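Local structure of SAP-like pentraxin (Limulus polyphemus, 3FLP) at residues R5-S10 and S195-S200; P20-M25 and F201-G206; R45-I50 and S65-S70; T73-L78 and N85-C90. The protein binds two calcium ions per subunit and, as an invertebrate lectin of the pentraxin family, probably recognises sugar ligands as a doubly stacked heptamer. All coordinates share one frame; numbering follows the deposited sequence.

Interaction 1. Residues R5-S10 and S195-S200; sequences RDVKIS and SWMEDS
R5 meets W196 through its backbone. Its carbonyl O lies 3.7 Å from W196 CD1 and approaches the indole obliquely. The side chain of R5 turns away from this contact and pairs with D3, outside the two segments. W196 is the centre of the contact, and V7 is its main partner on this strand. The carbonyl O of V7 accepts the indole N-H of W196, with NE1 to O at 2.8 Å. This bond is nearly straight (165°). The oxygen sits at the ring edge, in the indole plane, but NE1 stands well above the carbonyl plane of V7, off the lone-pair directions. The bond satisfies a buried indole nitrogen. V7 CG1 touches M197 CE at 3.8 Å, the two side chains crossing at about a right angle. M197 is bent at chi2 and chi3, which lays SD over the rim of one W196 face and carries CE on to V7. V209 of a neighbouring subunit also packs on M197. Two residues further, I9 CG1 rests against the ring edge at W196 CH2, 3.8 Å away. W196 also packs on L166, on L22 and, with nearly parallel planes, on the ring of F201. The indole thus sits between strand 161-169 of one sheet and strands 21-24 and 201-204 of the other.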
loop_
_atom_site.group_PDB
_atom_site.type_symbol
_atom_site.label_atom_id
_atom_site.label_comp_id
_atom_site.label_asym_id
_atom_site.label_seq_id
_atom_site.Cartn_x
_atom_site.Cartn_y
_atom_site.Cartn_z
ATOM N N ARG A 5 5.083 -27.525 12.595
ATOM C CA ARG A 5 4.001 -28.063 13.406
ATOM C C ARG A 5 3.296 -29.235 12.730
ATOM O O ARG A 5 2.562 -29.970 13.380
ATOM C CB ARG A 5 2.991 -26.960 13.756
ATOM C CG ARG A 5 3.472 -26.055 14.889
ATOM C CD ARG A 5 2.710 -24.733 14.968
ATOM N NE ARG A 5 2.926 -23.927 13.769
ATOM C CZ ARG A 5 2.543 -22.660 13.625
ATOM N NH1 ARG A 5 1.915 -22.028 14.613
ATOM N NH2 ARG A 5 2.789 -22.027 12.485
ATOM N N ASP A 6 3.532 -29.419 11.433
ATOM C CA ASP A 6 2.909 -30.516 10.698
ATOM C C ASP A 6 3.811 -31.747 10.573
ATOM O O ASP A 6 3.447 -32.720 9.903
ATOM C CB ASP A 6 2.468 -30.059 9.290
ATOM C CG ASP A 6 1.285 -29.081 9.319
ATOM O OD1 ASP A 6 0.272 -29.363 9.998
ATOM O OD2 ASP A 6 1.361 -28.033 8.648
ATOM N N VAL A 7 4.991 -31.708 11.189
ATOM C CA VAL A 7 5.889 -32.865 11.154
ATOM C C VAL A 7 5.175 -33.940 11.965
ATOM O O VAL A 7 4.528 -33.637 12.968
ATOM C CB VAL A 7 7.262 -32.548 11.812
ATOM C CG1 VAL A 7 8.037 -33.843 12.106
ATOM C CG2 VAL A 7 8.075 -31.656 10.891
ATOM N N LYS A 8 5.267 -35.190 11.532
ATOM C CA LYS A 8 4.607 -36.255 12.265
ATOM C C LYS A 8 5.567 -37.406 12.549
ATOM O O LYS A 8 6.600 -37.560 11.892
ATOM C CB LYS A 8 3.392 -36.776 11.478
ATOM C CG LYS A 8 3.751 -37.718 10.338
ATOM C CD LYS A 8 2.513 -38.270 9.637
ATOM C CE LYS A 8 2.916 -39.123 8.437
ATOM N NZ LYS A 8 1.729 -39.656 7.715
ATOM N N ILE A 9 5.214 -38.209 13.543
ATOM C CA ILE A 9 6.011 -39.366 13.917
ATOM C C ILE A 9 5.081 -40.567 13.845
ATOM O O ILE A 9 3.967 -40.527 14.374
ATOM C CB ILE A 9 6.541 -39.259 15.373
ATOM C CG1 ILE A 9 7.478 -38.052 15.517
ATOM C CG2 ILE A 9 7.246 -40.554 15.760
ATOM C CD1 ILE A 9 8.770 -38.177 14.757
ATOM N N SER A 10 5.528 -41.622 13.175
ATOM C CA SER A 10 4.741 -42.842 13.069
ATOM C C SER A 10 5.313 -43.885 14.021
ATOM O O SER A 10 6.520 -44.131 14.030
ATOM C CB SER A 10 4.777 -43.390 11.636
ATOM O OG SER A 10 4.212 -42.470 10.721
ATOM N N SER A 195 6.702 -27.670 23.112
ATOM C CA SER A 195 6.242 -27.136 21.841
ATOM C C SER A 195 6.789 -28.096 20.789
ATOM O O SER A 195 7.998 -28.284 20.691
ATOM C CB SER A 195 6.786 -25.724 21.611
ATOM O OG SER A 195 6.395 -25.244 20.331
ATOM N N TRP A 196 5.893 -28.712 20.023
ATOM C CA TRP A 196 6.275 -29.682 19.009
ATOM C C TRP A 196 7.451 -29.254 18.132
ATOM O O TRP A 196 7.424 -28.197 17.509
ATOM C CB TRP A 196 5.074 -30.006 18.121
ATOM C CG TRP A 196 5.284 -31.201 17.224
ATOM C CD1 TRP A 196 5.026 -31.278 15.884
ATOM C CD2 TRP A 196 5.702 -32.512 17.625
ATOM N NE1 TRP A 196 5.246 -32.558 15.428
ATOM C CE2 TRP A 196 5.659 -33.336 16.476
ATOM C CE3 TRP A 196 6.102 -33.072 18.845
ATOM C CZ2 TRP A 196 5.999 -34.691 16.514
ATOM C CZ3 TRP A 196 6.440 -34.418 18.882
ATOM C CH2 TRP A 196 6.385 -35.213 17.723
ATOM N N MET A 197 8.478 -30.098 18.099
ATOM C CA MET A 197 9.677 -29.863 17.309
ATOM C C MET A 197 10.545 -28.690 17.786
ATOM O O MET A 197 11.497 -28.305 17.101
ATOM C CB MET A 197 9.302 -29.679 15.832
ATOM C CG MET A 197 8.544 -30.862 15.219
ATOM S SD MET A 197 9.381 -32.467 15.418
ATOM C CE MET A 197 10.778 -32.308 14.238
ATOM N N GLU A 198 10.220 -28.112 18.938
ATOM C CA GLU A 198 11.027 -27.023 19.487
ATOM C C GLU A 198 11.680 -27.492 20.790
ATOM O O GLU A 198 12.515 -26.801 21.362
ATOM C CB GLU A 198 10.186 -25.764 19.745
ATOM C CG GLU A 198 9.572 -25.152 18.481
ATOM C CD GLU A 198 9.040 -23.736 18.691
ATOM O OE1 GLU A 198 8.410 -23.471 19.739
ATOM O OE2 GLU A 198 9.241 -22.886 17.798
ATOM N N ASP A 199 11.275 -28.671 21.255
ATOM C CA ASP A 199 11.831 -29.272 22.459
ATOM C C ASP A 199 12.391 -30.632 22.043
ATOM O O ASP A 199 11.661 -31.516 21.599
ATOM C CB ASP A 199 10.742 -29.412 23.531
ATOM C CG ASP A 199 10.393 -28.071 24.182
ATOM O OD1 ASP A 199 11.259 -27.518 24.895
ATOM O OD2 ASP A 199 9.267 -27.567 23.974
ATOM N N SER A 200 13.701 -30.770 22.168
ATOM C CA SER A 200 14.415 -31.979 21.775
ATOM C C SER A 200 13.920 -33.281 22.376
ATOM O O SER A 200 13.544 -33.342 23.544
ATOM C CB SER A 200 15.898 -31.824 22.125
ATOM O OG SER A 200 16.430 -30.671 21.504
#

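Interaction 2. Residues P20-M25 and F201-G206; sequences PHLRFM and FVADDG
F24 and F201 face each other as a non-hydrogen-bonded pair of two antiparallel strands, with L22 and A203 next along the same face. This is the tightly packed side. F201 CB sits over the centre of the F24 ring, 4.0 Å from the centroid, as a CH-pi contact. F201 holds its CG between the backbone N and the carbonyl carbon (chi1 57°), the crowded position. From there its ring lies alongside L22, whose CD1 covers the rim of one face in a second CH-pi contact, 4.2 Å from the centroid. L22 CD2 reaches A203 CB at 4.2 Å.

The face with H21, R23, V202 and D204 is more polar and opens to solvent at R23 and D204, which are partly exposed. V202 itself is buried, between R23 and M25. H21 and D204 lie side by side, and H21 CE1 approaches D204 CB at 3.6 Å. The imidazole ND1 is held by F19 O. V202 CG2 lies over one face of the R23 guanidinium, 3.7 Å from NH2. D204 OD1 accepts the N-H of D205. The D204 OD1 of a neighbouring subunit is also close, so the two carboxylates would probably disfavour each other if both are charged.

Four backbone bonds join the strands, the shortest from V202 N to R23 O at 2.7 Å. On its other edge strand 21-24 pairs with strand 139-142. Strand 201-204 is the last of this sheet within the chain. F201, V202 and A203 pair antiparallel with a strand of a neighbouring subunit, so the sheet runs on across the interface.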
loop_
_atom_site.group_PDB
_atom_site.type_symbol
_atom_site.label_atom_id
_atom_site.label_comp_id
_atom_site.label_asym_id
_atom_site.label_seq_id
_atom_site.Cartn_x
_atom_site.Cartn_y
_atom_site.Cartn_z
ATOM N N PRO A 20 8.952 -48.803 19.722
ATOM C CA PRO A 20 9.097 -47.459 19.150
ATOM C C PRO A 20 8.597 -46.390 20.126
ATOM O O PRO A 20 7.512 -46.516 20.692
ATOM C CB PRO A 20 8.274 -47.536 17.859
ATOM C CG PRO A 20 7.278 -48.635 18.142
ATOM C CD PRO A 20 8.102 -49.654 18.875
ATOM N N HIS A 21 9.398 -45.350 20.333
ATOM C CA HIS A 21 9.010 -44.292 21.258
ATOM C C HIS A 21 9.865 -43.043 21.126
ATOM O O HIS A 21 10.880 -43.025 20.436
ATOM C CB HIS A 21 9.131 -44.775 22.711
ATOM C CG HIS A 21 10.548 -44.912 23.184
ATOM N ND1 HIS A 21 11.373 -45.945 22.789
ATOM C CD2 HIS A 21 11.293 -44.136 24.010
ATOM C CE1 HIS A 21 12.561 -45.802 23.352
ATOM N NE2 HIS A 21 12.537 -44.712 24.100
ATOM N N LEU A 22 9.435 -42.001 21.822
ATOM C CA LEU A 22 10.149 -40.738 21.871
ATOM C C LEU A 22 10.360 -40.469 23.358
ATOM O O LEU A 22 9.525 -40.846 24.181
ATOM C CB LEU A 22 9.307 -39.594 21.297
ATOM C CG LEU A 22 8.668 -39.705 19.914
ATOM C CD1 LEU A 22 8.045 -38.350 19.548
ATOM C CD2 LEU A 22 9.709 -40.097 18.891
ATOM N N ARG A 23 11.474 -39.834 23.700
ATOM C CA ARG A 23 11.747 -39.477 25.085
ATOM C C ARG A 23 12.305 -38.064 25.048
ATOM O O ARG A 23 13.336 -37.812 24.417
ATOM C CB ARG A 23 12.772 -40.417 25.729
ATOM C CG ARG A 23 12.964 -40.146 27.232
ATOM C CD ARG A 23 14.039 -41.035 27.863
ATOM N NE ARG A 23 15.385 -40.592 27.507
ATOM C CZ ARG A 23 16.256 -41.311 26.807
ATOM N NH1 ARG A 23 15.933 -42.523 26.379
ATOM N NH2 ARG A 23 17.451 -40.816 26.527
ATOM N N PHE A 24 11.625 -37.134 25.704
ATOM C CA PHE A 24 12.107 -35.764 25.704
ATOM C C PHE A 24 13.361 -35.624 26.546
ATOM O O PHE A 24 13.451 -36.166 27.648
ATOM C CB PHE A 24 11.007 -34.815 26.163
ATOM C CG PHE A 24 9.947 -34.602 25.126
ATOM C CD1 PHE A 24 8.954 -35.552 24.923
ATOM C CD2 PHE A 24 9.984 -33.483 24.298
ATOM C CE1 PHE A 24 8.005 -35.396 23.905
ATOM C CE2 PHE A 24 9.039 -33.315 23.271
ATOM C CZ PHE A 24 8.048 -34.278 23.078
ATOM N N MET A 25 14.335 -34.909 25.994
ATOM C CA MET A 25 15.622 -34.701 26.643
ATOM C C MET A 25 15.560 -33.914 27.946
ATOM O O MET A 25 16.314 -34.194 28.865
ATOM C CB MET A 25 16.584 -34.010 25.673
ATOM C CG MET A 25 16.907 -34.826 24.424
ATOM S SD MET A 25 17.785 -36.358 24.826
ATOM C CE MET A 25 19.404 -35.710 25.209
ATOM N N PHE A 201 13.947 -34.331 21.568
ATOM C CA PHE A 201 13.533 -35.646 22.022
ATOM C C PHE A 201 14.314 -36.736 21.311
ATOM O O PHE A 201 14.751 -36.564 20.169
ATOM C CB PHE A 201 12.026 -35.833 21.814
ATOM C CG PHE A 201 11.563 -35.647 20.393
ATOM C CD1 PHE A 201 11.648 -36.690 19.471
ATOM C CD2 PHE A 201 11.004 -34.438 19.986
ATOM C CE1 PHE A 201 11.179 -36.535 18.161
ATOM C CE2 PHE A 201 10.531 -34.271 18.681
ATOM C CZ PHE A 201 10.617 -35.323 17.766
ATOM N N VAL A 202 14.520 -37.844 22.007
ATOM C CA VAL A 202 15.227 -38.979 21.449
ATOM C C VAL A 202 14.211 -39.826 20.692
ATOM O O VAL A 202 13.101 -40.048 21.175
ATOM C CB VAL A 202 15.856 -39.835 22.565
ATOM C CG1 VAL A 202 16.531 -41.057 21.975
ATOM C CG2 VAL A 202 16.868 -39.021 23.329
ATOM N N ALA A 203 14.577 -40.275 19.498
ATOM C CA ALA A 203 13.700 -41.122 18.692
ATOM C C ALA A 203 14.355 -42.496 18.702
ATOM O O ALA A 203 15.557 -42.614 18.452
ATOM C CB ALA A 203 13.603 -40.589 17.274
ATOM N N ASP A 204 13.590 -43.541 19.002
ATOM C CA ASP A 204 14.194 -44.866 19.050
ATOM C C ASP A 204 13.275 -45.990 18.598
ATOM O O ASP A 204 12.057 -45.832 18.517
ATOM C CB ASP A 204 14.687 -45.161 20.471
ATOM C CG ASP A 204 15.895 -46.087 20.490
ATOM O OD1 ASP A 204 16.204 -46.704 19.448
ATOM O OD2 ASP A 204 16.538 -46.203 21.556
ATOM N N ASP A 205 13.890 -47.128 18.303
ATOM C CA ASP A 205 13.192 -48.331 17.868
ATOM C C ASP A 205 12.316 -48.201 16.621
ATOM O O ASP A 205 11.178 -48.655 16.600
ATOM C CB ASP A 205 12.374 -48.934 19.027
ATOM C CG ASP A 205 13.251 -49.694 20.045
ATOM O OD1 ASP A 205 14.415 -50.025 19.719
ATOM O OD2 ASP A 205 12.771 -49.980 21.166
ATOM N N GLY A 206 12.861 -47.570 15.589
ATOM C CA GLY A 206 12.148 -47.454 14.331
ATOM C C GLY A 206 10.961 -46.529 14.132
ATOM O O GLY A 206 10.082 -46.857 13.334
#

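Interaction 3. Residues R45-I50 and S65-S70; sequences RNTGYI and SMYVKS
R45 passes across V68 at a slant and ends on the backbone beyond it. Its chain is extended from CG to NE, and this length brings NH1 to S70 O at 3.1 Å. The bond is bent (143°), and NH1 stands above the carbonyl plane of S70. K69 O lies over one face of the guanidinium without bonding to it. Nearer the backbone, R45 CG packs on V68 CB at 3.7 Å, and V68 CG1 reaches R45 NE.

T47 and Y67 run side by side. T47 keeps OG1 beside its own backbone N (chi1 -51°), which turns the oxygen to Y67 CB at 3.6 Å. The Y67 ring then leads away, and its OH accepts a hydrogen bond from K69 NZ, which lies near the ring plane.

These residues belong to the beta hairpin of strands 48-55 and 60-68, part of one of the two sheets of the pentraxin sandwich. G48 and M66 form its hydrogen-bonded pair here, with G48 N to M66 O and M66 N to G48 O both 3.2 Å. V68 N to R45 O extends the pairing past the strand end.

S65 CB sits over one face of the Y49 ring, toward the rim and 4.0 Å from the centroid. The side chain of Y49 also touches E145 and E157, two calcium ligands. On the M66 side of the sheet, I50 CD1 makes a looser contact with M66 CG at 4.3 Å. I40 of strand 33-42 and W159 cover both of these side chains.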
loop_
_atom_site.group_PDB
_atom_site.type_symbol
_atom_site.label_atom_id
_atom_site.label_comp_id
_atom_site.label_asym_id
_atom_site.label_seq_id
_atom_site.Cartn_x
_atom_site.Cartn_y
_atom_site.Cartn_z
ATOM N N ARG A 45 -7.815 -50.338 18.067
ATOM C CA ARG A 45 -8.886 -50.038 19.004
ATOM C C ARG A 45 -8.528 -50.254 20.470
ATOM O O ARG A 45 -9.028 -49.535 21.337
ATOM C CB ARG A 45 -10.124 -50.876 18.677
ATOM C CG ARG A 45 -10.871 -50.436 17.430
ATOM C CD ARG A 45 -12.241 -51.092 17.367
ATOM N NE ARG A 45 -13.151 -50.345 16.506
ATOM C CZ ARG A 45 -14.460 -50.567 16.419
ATOM N NH1 ARG A 45 -15.028 -51.526 17.141
ATOM N NH2 ARG A 45 -15.205 -49.816 15.619
ATOM N N ASN A 46 -7.669 -51.232 20.751
ATOM C CA ASN A 46 -7.312 -51.514 22.133
ATOM C C ASN A 46 -6.519 -50.398 22.794
ATOM O O ASN A 46 -5.851 -49.602 22.133
ATOM C CB ASN A 46 -6.570 -52.856 22.262
ATOM C CG ASN A 46 -5.408 -52.983 21.307
ATOM O OD1 ASN A 46 -5.589 -53.033 20.089
ATOM N ND2 ASN A 46 -4.201 -53.046 21.855
ATOM N N THR A 47 -6.623 -50.349 24.116
ATOM C CA THR A 47 -5.968 -49.335 24.925
ATOM C C THR A 47 -4.485 -49.148 24.639
ATOM O O THR A 47 -3.736 -50.112 24.499
ATOM C CB THR A 47 -6.132 -49.663 26.411
ATOM O OG1 THR A 47 -7.517 -49.903 26.683
ATOM C CG2 THR A 47 -5.637 -48.506 27.274
ATOM N N GLY A 48 -4.078 -47.889 24.557
ATOM C CA GLY A 48 -2.687 -47.561 24.324
ATOM C C GLY A 48 -2.383 -46.277 25.072
ATOM O O GLY A 48 -3.248 -45.408 25.174
ATOM N N TYR A 49 -1.176 -46.154 25.612
ATOM C CA TYR A 49 -0.797 -44.942 26.338
ATOM C C TYR A 49 0.015 -44.038 25.428
ATOM O O TYR A 49 1.015 -44.460 24.845
ATOM C CB TYR A 49 -0.004 -45.298 27.600
ATOM C CG TYR A 49 -0.868 -46.009 28.604
ATOM C CD1 TYR A 49 -1.195 -47.353 28.441
ATOM C CD2 TYR A 49 -1.450 -45.309 29.663
ATOM C CE1 TYR A 49 -2.088 -47.986 29.302
ATOM C CE2 TYR A 49 -2.346 -45.928 30.530
ATOM C CZ TYR A 49 -2.661 -47.266 30.341
ATOM O OH TYR A 49 -3.557 -47.876 31.183
ATOM N N ILE A 50 -0.425 -42.789 25.315
ATOM C CA ILE A 50 0.221 -41.817 24.442
ATOM C C ILE A 50 1.293 -40.978 25.124
ATOM O O ILE A 50 2.455 -40.992 24.719
ATOM C CB ILE A 50 -0.844 -40.877 23.827
ATOM C CG1 ILE A 50 -1.868 -41.716 23.059
ATOM C CG2 ILE A 50 -0.190 -39.860 22.900
ATOM C CD1 ILE A 50 -3.065 -40.935 22.575
ATOM N N SER A 65 -4.285 -41.862 27.710
ATOM C CA SER A 65 -4.534 -43.078 26.961
ATOM C C SER A 65 -5.850 -42.968 26.216
ATOM O O SER A 65 -6.615 -42.015 26.401
ATOM C CB SER A 65 -4.613 -44.267 27.918
ATOM O OG SER A 65 -5.636 -44.056 28.877
ATOM N N MET A 66 -6.116 -43.960 25.379
ATOM C CA MET A 66 -7.353 -43.982 24.618
ATOM C C MET A 66 -7.632 -45.400 24.182
ATOM O O MET A 66 -6.758 -46.263 24.228
ATOM C CB MET A 66 -7.237 -43.119 23.354
ATOM C CG MET A 66 -6.326 -43.741 22.280
ATOM S SD MET A 66 -6.555 -43.070 20.603
ATOM C CE MET A 66 -7.849 -44.153 19.978
ATOM N N TYR A 67 -8.867 -45.628 23.770
ATOM C CA TYR A 67 -9.278 -46.904 23.222
ATOM C C TYR A 67 -10.615 -46.651 22.560
ATOM O O TYR A 67 -11.267 -45.645 22.833
ATOM C CB TYR A 67 -9.336 -48.008 24.290
ATOM C CG TYR A 67 -10.472 -47.957 25.275
ATOM C CD1 TYR A 67 -11.718 -48.493 24.961
ATOM C CD2 TYR A 67 -10.280 -47.436 26.551
ATOM C CE1 TYR A 67 -12.737 -48.519 25.900
ATOM C CE2 TYR A 67 -11.292 -47.456 27.494
ATOM C CZ TYR A 67 -12.516 -47.999 27.165
ATOM O OH TYR A 67 -13.516 -48.015 28.108
ATOM N N VAL A 68 -10.991 -47.535 21.650
ATOM C CA VAL A 68 -12.239 -47.399 20.928
ATOM C C VAL A 68 -13.201 -48.475 21.396
ATOM O O VAL A 68 -12.854 -49.656 21.403
ATOM C CB VAL A 68 -11.986 -47.545 19.416
ATOM C CG1 VAL A 68 -13.276 -47.335 18.641
ATOM C CG2 VAL A 68 -10.922 -46.546 18.984
ATOM N N LYS A 69 -14.400 -48.067 21.805
ATOM C CA LYS A 69 -15.412 -49.016 22.272
ATOM C C LYS A 69 -15.903 -49.854 21.099
ATOM O O LYS A 69 -15.637 -49.541 19.935
ATOM C CB LYS A 69 -16.631 -48.299 22.868
ATOM C CG LYS A 69 -16.347 -47.281 23.960
ATOM C CD LYS A 69 -15.759 -47.914 25.203
ATOM C CE LYS A 69 -16.771 -48.758 25.977
ATOM N NZ LYS A 69 -16.121 -49.379 27.183
ATOM N N SER A 70 -16.644 -50.908 21.419
ATOM C CA SER A 70 -17.205 -51.811 20.417
ATOM C C SER A 70 -18.028 -51.080 19.351
ATOM O O SER A 70 -17.992 -51.445 18.176
ATOM C CB SER A 70 -18.082 -52.857 21.117
ATOM O OG SER A 70 -18.599 -53.799 20.193
#

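Interaction 4. Residues T73-L78 and N85-C90; sequences TLNLGL and NKYISC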
loop_
_atom_site.group_PDB
_atom_site.type_symbol
_atom_site.label_atom_id
_atom_site.label_comp_id
_atom_site.label_asym_id
_atom_site.label_seq_id
_atom_site.Cartn_x
_atom_site.Cartn_y
_atom_site.Cartn_z
ATOM N N THR A 73 -17.059 -45.782 19.472
ATOM C CA THR A 73 -16.955 -44.580 20.299
ATOM C C THR A 73 -15.565 -44.382 20.899
ATOM O O THR A 73 -14.950 -45.329 21.396
ATOM C CB THR A 73 -17.982 -44.635 21.454
ATOM O OG1 THR A 73 -19.301 -44.495 20.918
ATOM C CG2 THR A 73 -17.739 -43.532 22.458
ATOM N N LEU A 74 -15.080 -43.146 20.860
ATOM C CA LEU A 74 -13.770 -42.826 21.414
ATOM C C LEU A 74 -13.826 -42.654 22.927
ATOM O O LEU A 74 -14.712 -41.986 23.451
ATOM C CB LEU A 74 -13.221 -41.538 20.802
ATOM C CG LEU A 74 -11.890 -41.046 21.389
ATOM C CD1 LEU A 74 -10.776 -42.046 21.094
ATOM C CD2 LEU A 74 -11.550 -39.686 20.812
ATOM N N ASN A 75 -12.877 -43.269 23.621
ATOM C CA ASN A 75 -12.783 -43.148 25.067
ATOM C C ASN A 75 -11.393 -42.617 25.411
ATOM O O ASN A 75 -10.379 -43.197 25.024
ATOM C CB ASN A 75 -13.020 -44.501 25.738
ATOM C CG ASN A 75 -14.404 -44.611 26.341
ATOM O OD1 ASN A 75 -15.416 -44.421 25.658
ATOM N ND2 ASN A 75 -14.458 -44.924 27.631
ATOM N N LEU A 76 -11.349 -41.500 26.127
ATOM C CA LEU A 76 -10.078 -40.898 26.499
ATOM C C LEU A 76 -9.847 -41.061 27.990
ATOM O O LEU A 76 -10.709 -40.733 28.807
ATOM C CB LEU A 76 -10.058 -39.414 26.113
ATOM C CG LEU A 76 -10.213 -39.131 24.614
ATOM C CD1 LEU A 76 -10.376 -37.636 24.382
ATOM C CD2 LEU A 76 -8.993 -39.678 23.858
ATOM N N GLY A 77 -8.673 -41.574 28.338
ATOM C CA GLY A 77 -8.361 -41.788 29.730
ATOM C C GLY A 77 -7.209 -40.969 30.265
ATOM O O GLY A 77 -6.341 -40.505 29.520
ATOM N N LEU A 78 -7.212 -40.799 31.581
ATOM C CA LEU A 78 -6.181 -40.060 32.272
ATOM C C LEU A 78 -5.877 -40.736 33.604
ATOM O O LEU A 78 -6.778 -41.233 34.284
ATOM C CB LEU A 78 -6.641 -38.623 32.538
ATOM C CG LEU A 78 -5.658 -37.755 33.341
ATOM C CD1 LEU A 78 -4.354 -37.590 32.551
ATOM C CD2 LEU A 78 -6.282 -36.394 33.638
ATOM N N ASN A 85 -7.240 -45.489 36.090
ATOM C CA ASN A 85 -7.485 -44.753 34.862
ATOM C C ASN A 85 -8.907 -44.207 34.851
ATOM O O ASN A 85 -9.862 -44.942 35.091
ATOM C CB ASN A 85 -7.261 -45.649 33.643
ATOM C CG ASN A 85 -5.792 -45.941 33.398
ATOM O OD1 ASN A 85 -4.982 -45.021 33.227
ATOM N ND2 ASN A 85 -5.439 -47.225 33.379
ATOM N N LYS A 86 -9.040 -42.912 34.594
ATOM C CA LYS A 86 -10.352 -42.277 34.538
ATOM C C LYS A 86 -10.690 -42.084 33.059
ATOM O O LYS A 86 -9.913 -41.489 32.306
ATOM C CB LYS A 86 -10.328 -40.923 35.256
ATOM C CG LYS A 86 -9.722 -40.958 36.656
ATOM C CD LYS A 86 -10.481 -41.903 37.573
ATOM C CE LYS A 86 -9.902 -41.885 38.983
ATOM N NZ LYS A 86 -10.661 -42.792 39.887
ATOM N N TYR A 87 -11.841 -42.599 32.647
ATOM C CA TYR A 87 -12.258 -42.501 31.258
ATOM C C TYR A 87 -13.480 -41.623 31.023
ATOM O O TYR A 87 -14.422 -41.619 31.812
ATOM C CB TYR A 87 -12.535 -43.904 30.695
ATOM C CG TYR A 87 -11.289 -44.733 30.480
ATOM C CD1 TYR A 87 -10.431 -44.463 29.418
ATOM C CD2 TYR A 87 -10.953 -45.770 31.354
ATOM C CE1 TYR A 87 -9.267 -45.202 29.227
ATOM C CE2 TYR A 87 -9.786 -46.514 31.171
ATOM C CZ TYR A 87 -8.951 -46.221 30.104
ATOM O OH TYR A 87 -7.788 -46.938 29.914
ATOM N N ILE A 88 -13.441 -40.877 29.926
ATOM C CA ILE A 88 -14.544 -40.021 29.520
ATOM C C ILE A 88 -14.795 -40.346 28.057
ATOM O O ILE A 88 -13.875 -40.283 27.230
ATOM C CB ILE A 88 -14.203 -38.527 29.656
ATOM C CG1 ILE A 88 -14.018 -38.168 31.137
ATOM C CG2 ILE A 88 -15.312 -37.687 29.030
ATOM C CD1 ILE A 88 -13.671 -36.720 31.384
ATOM N N SER A 89 -16.028 -40.715 27.731
ATOM C CA SER A 89 -16.338 -41.055 26.355
ATOM C C SER A 89 -16.666 -39.816 25.529
ATOM O O SER A 89 -17.223 -38.836 26.032
ATOM C CB SER A 89 -17.471 -42.091 26.283
ATOM O OG SER A 89 -18.655 -41.606 26.867
ATOM N N CYS A 90 -16.274 -39.864 24.261
ATOM C CA CYS A 90 -16.499 -38.768 23.334
ATOM C C CYS A 90 -17.532 -39.178 22.286
ATOM O O CYS A 90 -17.465 -40.277 21.735
ATOM C CB CYS A 90 -15.190 -38.391 22.636
ATOM S SG CYS A 90 -13.925 -37.558 23.661
#
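G77 and Y87 meet as a non-hydrogen-bonded pair. Y87 CD1 lies 3.4 Å from G77 CA, and the ring leans obliquely over the G77 backbone, where no side chain stands in its way. Y87 CG is anti to the carbonyl carbon (chi1 -71°), which folds the ring back across the neighbouring strand. N75 and S89 form the next non-hydrogen-bonded pair on this face. T73 CG2 touches C90 O at 3.3 Å near the end of the ladder.

The opposite face is mainly apolar, with L74, L76, L78, I88 and C90; K86 lies at its end. L76 CD1 packs on C90 SG at 3.6 Å, and L74 CB meets C90 CB at 4.1 Å. C90 SG is fixed from outside by its disulfide to C122, which ties this edge strand to strand 120-125.

The two segments form a beta hairpin, strands 73-80 and 86-90, and strand 86-90 is the outermost strand of its sheet within the chain. L76 and I88 exchange two backbone bonds, both 3.0 Å between N and O. L78 and K86 do the same, with K86 N to L78 O at 2.8 Å. C90 N adds a nearly straight bond (169°) to L74 O.

Further out, the leucine face looks into the sandwich. L76 packs on V102 and V115, L78 on W106 and M113, and I88 on V115. On the other face the Y87 ring meets the Y67 ring edge-to-face. N85 OD1 is held by Q79 NE2, and its ND2 has a weak bond to the OH of Y49. K86 NZ turns to S84 OG.

How the interactions relate
Interactions 2, 3 and 4 all lie in one antiparallel sheet. Interaction 2 is at one end of it and interaction 4 at the other, their centres about 26 Å apart. Interactions 3 and 4 adjoin, because strands 60-68 and 73-80 are neighbours: S65 O bonds to G77 N and Y67 O to N75 N. Interactions 1 and 2 also touch, at S200 O and M25 N. These two are buried and both meet a neighbouring subunit. Interactions 3 and 4 are partly buried and meet no other subunit. Interaction 1 differs in chemistry: one indole bond and apolar side chains replace the backbone ladders of the other three. Only interaction 4 includes a disulfide cysteine.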